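Local coordinates for protein HhaI Restriction Endonuclease (Haemophilus parahaemolyticus, PDB 6UKF) that cleaves double-stranded DNA as a restriction endonuclease of Haemophilus parahaemolyticus and is held here on its cognate DNA with calcium bound, at residues S76-N79 and P80-K84; N115-K118 and E119-S123. All coordinates share one frame; numbering follows the deposited sequence. Where two conformers were deposited one is given.

Interaction 1: S76-N79 and P80-K84; sequences SEIN and PYTQK
One amide oxygen, OD1 of N79, serves two backbone N-H groups at the start of helix 80-91, and the residue that offers one of them repays the bond. T82 N donates to N79 OD1 over 2.9 Å from above the carbonyl plane, about 45° out of it, while Y81 N at 2.8 Å makes a weak, strongly bent bond to the same oxygen. In return N79 N donates to T82 OG1 at 3.2 Å, nearly straight at 166°. N79 reaches this place because its CG sits between the backbone N and the carbonyl carbon (chi1 65°), which folds the amide back over the first turn; the T82 hydroxyl, lying beside its own backbone N, is turned to the backbone N-H of N79. The side chains of N79 and T82 cross at about a right angle. A water bridges T82 OG1, at 2.7 Å, to E77 O, at 3.3 Å, and so ties the incoming loop to the buried threonine. Outside this ring of bonds, I78 CG2 lies against the Q83 side chain in one of the two Q83 conformers, and Q83 N donates to N79 O at 3.0 Å, the first backbone bond of the helical pattern. Y70 of strand 67-70 packs on both I78 and T82. The reciprocal pairing of N79, at the N-cap, with T82 three residues on is a capping box.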
loop_
_atom_site.group_PDB
_atom_site.type_symbol
_atom_site.label_atom_id
_atom_site.label_comp_id
_atom_site.label_asym_id
_atom_site.label_seq_id
_atom_site.Cartn_x
_atom_site.Cartn_y
_atom_site.Cartn_z
ATOM N N SER A 76 9.206 -7.065 6.652
ATOM C CA SER A 76 8.713 -7.382 7.985
ATOM C C SER A 76 9.041 -8.837 8.274
ATOM O O SER A 76 9.161 -9.652 7.356
ATOM C CB SER A 76 7.201 -7.152 8.122
ATOM O OG SER A 76 6.466 -8.097 7.364
ATOM N N GLU A 77 9.183 -9.159 9.553
ATOM C CA GLU A 77 9.622 -10.489 9.935
ATOM C C GLU A 77 8.438 -11.438 10.062
ATOM O O GLU A 77 7.290 -11.031 10.252
ATOM C CB GLU A 77 10.404 -10.453 11.249
ATOM C CG GLU A 77 9.577 -10.060 12.469
ATOM C CD GLU A 77 10.393 -9.970 13.757
ATOM O OE1 GLU A 77 9.807 -10.043 14.784
ATOM O OE2 GLU A 77 11.717 -9.826 13.704
ATOM N N ILE A 78 8.743 -12.729 9.949
ATOM C CA ILE A 78 7.733 -13.757 10.142
ATOM C C ILE A 78 7.213 -13.688 11.570
ATOM O O ILE A 78 7.990 -13.727 12.533
ATOM C CB ILE A 78 8.341 -15.132 9.833
ATOM C CG1 ILE A 78 8.780 -15.206 8.368
ATOM C CG2 ILE A 78 7.355 -16.228 10.147
ATOM C CD1 ILE A 78 9.641 -16.408 8.051
ATOM N N ASN A 79 5.902 -13.571 11.713
ATOM C CA ASN A 79 5.216 -13.722 12.985
ATOM C C ASN A 79 4.339 -14.970 12.940
ATOM O O ASN A 79 4.209 -15.615 11.894
ATOM C CB ASN A 79 4.395 -12.466 13.316
ATOM C CG ASN A 79 3.250 -12.225 12.352
ATOM O OD1 ASN A 79 2.374 -13.069 12.188
ATOM N ND2 ASN A 79 3.230 -11.045 11.741
ATOM N N PRO A 80 3.752 -15.368 14.072
ATOM C CA PRO A 80 3.007 -16.638 14.086
ATOM C C PRO A 80 1.874 -16.689 13.080
ATOM O O PRO A 80 1.526 -17.775 12.601
ATOM C CB PRO A 80 2.500 -16.733 15.531
ATOM C CG PRO A 80 3.474 -15.927 16.315
ATOM C CD PRO A 80 3.865 -14.788 15.422
ATOM N N TYR A 81 1.290 -15.542 12.742
ATOM C CA TYR A 81 0.185 -15.513 11.789
ATOM C C TYR A 81 0.700 -15.614 10.363
ATOM O O TYR A 81 0.085 -16.285 9.527
ATOM C CB TYR A 81 -0.662 -14.272 12.059
ATOM C CG TYR A 81 -0.886 -14.144 13.548
ATOM C CD1 TYR A 81 -1.750 -15.004 14.213
ATOM C CD2 TYR A 81 -0.176 -13.221 14.302
ATOM C CE1 TYR A 81 -1.930 -14.921 15.582
ATOM C CE2 TYR A 81 -0.349 -13.129 15.672
ATOM C CZ TYR A 81 -1.224 -13.983 16.307
ATOM O OH TYR A 81 -1.401 -13.894 17.669
ATOM N N THR A 82 1.844 -14.993 10.077
ATOM C CA THR A 82 2.554 -15.296 8.841
ATOM C C THR A 82 2.749 -16.799 8.702
ATOM O O THR A 82 2.500 -17.380 7.640
ATOM C CB THR A 82 3.928 -14.620 8.847
ATOM O OG1 THR A 82 3.826 -13.276 9.335
ATOM C CG2 THR A 82 4.526 -14.627 7.441
ATOM N N GLN A 83 3.200 -17.445 9.782
ATOM C CA GLN A 83 3.503 -18.870 9.725
ATOM C C GLN A 83 2.252 -19.696 9.463
ATOM O O GLN A 83 2.293 -20.670 8.703
ATOM C CB GLN A 83 4.203 -19.302 11.018
ATOM C CG GLN A 83 5.698 -19.033 10.989
ATOM C CD GLN A 83 6.324 -18.923 12.363
ATOM O OE1 GLN A 83 5.646 -19.013 13.385
ATOM N NE2 GLN A 83 7.635 -18.721 12.393
ATOM N N LYS A 84 1.126 -19.325 10.079
ATOM C CA LYS A 84 -0.116 -20.047 9.822
ATOM C C LYS A 84 -0.514 -19.942 8.354
ATOM O O LYS A 84 -0.952 -20.928 7.748
ATOM C CB LYS A 84 -1.240 -19.509 10.706
ATOM C CG LYS A 84 -1.053 -19.744 12.197
ATOM C CD LYS A 84 -2.182 -19.106 12.990
ATOM C CE LYS A 84 -1.839 -18.984 14.466
ATOM N NZ LYS A 84 -1.415 -20.278 15.066
HETATM O O HOH W 1 4.963 -11.253 7.976
#

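Interaction 2: N115-K118 and E119-S123. With nucleotides of chain B.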
loop_
_atom_site.group_PDB
_atom_site.type_symbol
_atom_site.label_atom_id
_atom_site.label_comp_id
_atom_site.label_asym_id
_atom_site.label_seq_id
_atom_site.Cartn_x
_atom_site.Cartn_y
_atom_site.Cartn_z
ATOM N N ASN A 115 -4.996 -10.673 13.244
ATOM C CA ASN A 115 -3.837 -10.739 14.125
ATOM C C ASN A 115 -2.550 -10.419 13.378
ATOM O O ASN A 115 -1.653 -9.778 13.936
ATOM C CB ASN A 115 -3.769 -12.099 14.817
ATOM C CG ASN A 115 -4.777 -12.223 15.939
ATOM O OD1 ASN A 115 -5.144 -11.228 16.564
ATOM N ND2 ASN A 115 -5.225 -13.443 16.204
ATOM N N TRP A 116 -2.433 -10.839 12.116
ATOM C CA TRP A 116 -1.280 -10.413 11.329
ATOM C C TRP A 116 -1.243 -8.894 11.228
ATOM O O TRP A 116 -0.198 -8.266 11.438
ATOM C CB TRP A 116 -1.303 -11.031 9.926
ATOM C CG TRP A 116 -0.057 -10.695 9.164
ATOM C CD1 TRP A 116 1.079 -11.445 9.081
ATOM C CD2 TRP A 116 0.197 -9.499 8.413
ATOM N NE1 TRP A 116 2.021 -10.796 8.320
ATOM C CE2 TRP A 116 1.504 -9.599 7.897
ATOM C CE3 TRP A 116 -0.556 -8.356 8.122
ATOM C CZ2 TRP A 116 2.071 -8.602 7.104
ATOM C CZ3 TRP A 116 0.010 -7.368 7.335
ATOM C CH2 TRP A 116 1.310 -7.498 6.837
ATOM N N ILE A 117 -2.388 -8.289 10.907
ATOM C CA ILE A 117 -2.471 -6.836 10.773
ATOM C C ILE A 117 -2.068 -6.156 12.076
ATOM O O ILE A 117 -1.295 -5.190 12.083
ATOM C CB ILE A 117 -3.891 -6.440 10.317
ATOM C CG1 ILE A 117 -4.084 -6.813 8.840
ATOM C CG2 ILE A 117 -4.165 -4.958 10.550
ATOM C CD1 ILE A 117 -5.510 -6.680 8.346
ATOM N N LYS A 118 -2.576 -6.655 13.202
ATOM C CA LYS A 118 -2.231 -6.054 14.486
ATOM C C LYS A 118 -0.733 -6.143 14.746
ATOM O O LYS A 118 -0.100 -5.159 15.138
ATOM C CB LYS A 118 -3.020 -6.728 15.609
ATOM C CG LYS A 118 -4.491 -6.371 15.601
ATOM C CD LYS A 118 -5.261 -7.110 16.673
ATOM C CE LYS A 118 -6.713 -6.660 16.711
ATOM N NZ LYS A 118 -7.505 -7.429 17.709
ATOM N N GLU A 119 -0.154 -7.330 14.548
ATOM C CA GLU A 119 1.283 -7.497 14.743
ATOM C C GLU A 119 2.061 -6.547 13.847
ATOM O O GLU A 119 2.966 -5.836 14.301
ATOM C CB GLU A 119 1.681 -8.938 14.421
ATOM C CG GLU A 119 1.185 -9.980 15.409
ATOM C CD GLU A 119 2.116 -10.163 16.593
ATOM O OE1 GLU A 119 3.319 -9.848 16.466
ATOM O OE2 GLU A 119 1.647 -10.627 17.652
ATOM N N TYR A 120 1.718 -6.528 12.559
ATOM C CA TYR A 120 2.474 -5.739 11.599
ATOM C C TYR A 120 2.402 -4.255 11.926
ATOM O O TYR A 120 3.429 -3.570 11.985
ATOM C CB TYR A 120 1.950 -6.003 10.190
ATOM C CG TYR A 120 2.599 -5.126 9.154
ATOM C CD1 TYR A 120 3.938 -5.285 8.832
ATOM C CD2 TYR A 120 1.881 -4.130 8.508
ATOM C CE1 TYR A 120 4.544 -4.483 7.894
ATOM C CE2 TYR A 120 2.479 -3.322 7.563
ATOM C CZ TYR A 120 3.811 -3.505 7.262
ATOM O OH TYR A 120 4.423 -2.708 6.324
ATOM N N TYR A 121 1.197 -3.735 12.145
ATOM C CA TYR A 121 1.075 -2.300 12.382
ATOM C C TYR A 121 1.662 -1.902 13.732
ATOM O O TYR A 121 2.286 -0.843 13.845
ATOM C CB TYR A 121 -0.363 -1.836 12.154
ATOM C CG TYR A 121 -0.638 -1.773 10.670
ATOM C CD1 TYR A 121 -0.221 -0.687 9.918
ATOM C CD2 TYR A 121 -1.245 -2.829 10.009
ATOM C CE1 TYR A 121 -0.432 -0.637 8.556
ATOM C CE2 TYR A 121 -1.464 -2.790 8.648
ATOM C CZ TYR A 121 -1.055 -1.690 7.924
ATOM O OH TYR A 121 -1.264 -1.646 6.566
ATOM N N LYS A 122 1.528 -2.750 14.753
ATOM C CA LYS A 122 2.238 -2.485 16.002
ATOM C C LYS A 122 3.742 -2.390 15.762
ATOM O O LYS A 122 4.419 -1.529 16.338
ATOM C CB LYS A 122 1.936 -3.572 17.032
ATOM C CG LYS A 122 0.523 -3.548 17.601
ATOM C CD LYS A 122 0.262 -4.790 18.439
ATOM C CE LYS A 122 -1.174 -4.860 18.928
ATOM N NZ LYS A 122 -1.434 -6.103 19.698
ATOM N N SER A 123 4.283 -3.266 14.910
ATOM C CA SER A 123 5.717 -3.268 14.645
ATOM C C SER A 123 6.175 -1.990 13.959
ATOM O O SER A 123 7.357 -1.641 14.048
ATOM C CB SER A 123 6.088 -4.482 13.789
ATOM O OG SER A 123 5.894 -4.221 12.410
ATOM P P DG B 8 2.893 -1.640 3.423
ATOM O OP1 DG B 8 2.838 -1.217 4.839
ATOM O OP2 DG B 8 2.049 -2.762 2.955
ATOM O "O5'" DG B 8 2.582 -0.350 2.543
ATOM C "C5'" DG B 8 3.234 0.871 2.859
ATOM C "C4'" DG B 8 2.886 1.942 1.857
ATOM O "O4'" DG B 8 3.464 1.624 0.575
ATOM C "C3'" DG B 8 1.403 2.098 1.585
ATOM O "O3'" DG B 8 0.830 2.948 2.522
ATOM C "C2'" DG B 8 1.363 2.668 0.178
ATOM C "C1'" DG B 8 2.574 2.025 -0.465
ATOM N N9 DG B 8 2.303 0.840 -1.278
ATOM C C8 DG B 8 2.336 -0.474 -0.872
ATOM N N7 DG B 8 2.113 -1.320 -1.840
ATOM C C5 DG B 8 1.940 -0.517 -2.960
ATOM C C6 DG B 8 1.677 -0.865 -4.308
ATOM O O6 DG B 8 1.550 -1.991 -4.801
ATOM N N1 DG B 8 1.579 0.261 -5.119
ATOM C C2 DG B 8 1.709 1.556 -4.683
ATOM N N2 DG B 8 1.581 2.512 -5.612
ATOM N N3 DG B 8 1.954 1.892 -3.429
ATOM C C4 DG B 8 2.062 0.811 -2.627
#
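Y120 CB rests over one face of the W116 indole in an i/i+4 CH-pi contact along helix 110-123, 3.8 Å from the centroid of the six-membered ring and 15° off its normal. The tyrosine ring follows nearly parallel, at 14°, but is slid so far along that the rings barely overlap, with W116 CH2 3.6 Å from Y120 CG. Both side chains carry CG anti to the backbone N; on residues one helical turn apart, this lays them side by side, pointing the same way. One residue along, in the next i/i+4 pair, I117 CG2 touches Y121 CD2 at 3.7 Å, again with the side chains alongside each other, and I117 O lies at the edge of the Y121 ring. The backbone bonds from E119 N, Y120 N, Y121 N and K122 N to the carbonyls four residues earlier set these spacings; Y120 N to W116 O measures 2.8 Å. S123 OG donates to Y120 O at 2.6 Å. The extended chain of K122 runs past K118 O, with CG 3.0 Å from it, while K118 NZ is taken by a salt bridge to E145. Farther out, F232 stacks on W116 and F129 meets Y121 edge-to-face. Held in this way, Y120 extends to the bound DNA: its OH donates to OP1 of DG8 of chain B across 2.6 Å, with that oxygen lying near the plane of the ring, at its edge.

Interactions 1 and 2 lie in series along the chain, their centres about 10 Å apart, and meet through side chains. The W116 indole of interaction 2 packs against the capping box of interaction 1: NE1 of W116 is 3.2 Å from T82 OG1, and W116 CD1 is 3.4 Å from N79 ND2. The Y81 ring reaches helix 110-123, with CE1 3.5 Å from N115 CB. W116 thus links the start of helix 80-91 to Y120, which bonds the DG8 phosphate of chain B. The nearest atom of 76-84 is about 4 Å from the nucleic acid, and the calcium ion, bound by S151 and T153, lies about 11 Å from the I117 side chain.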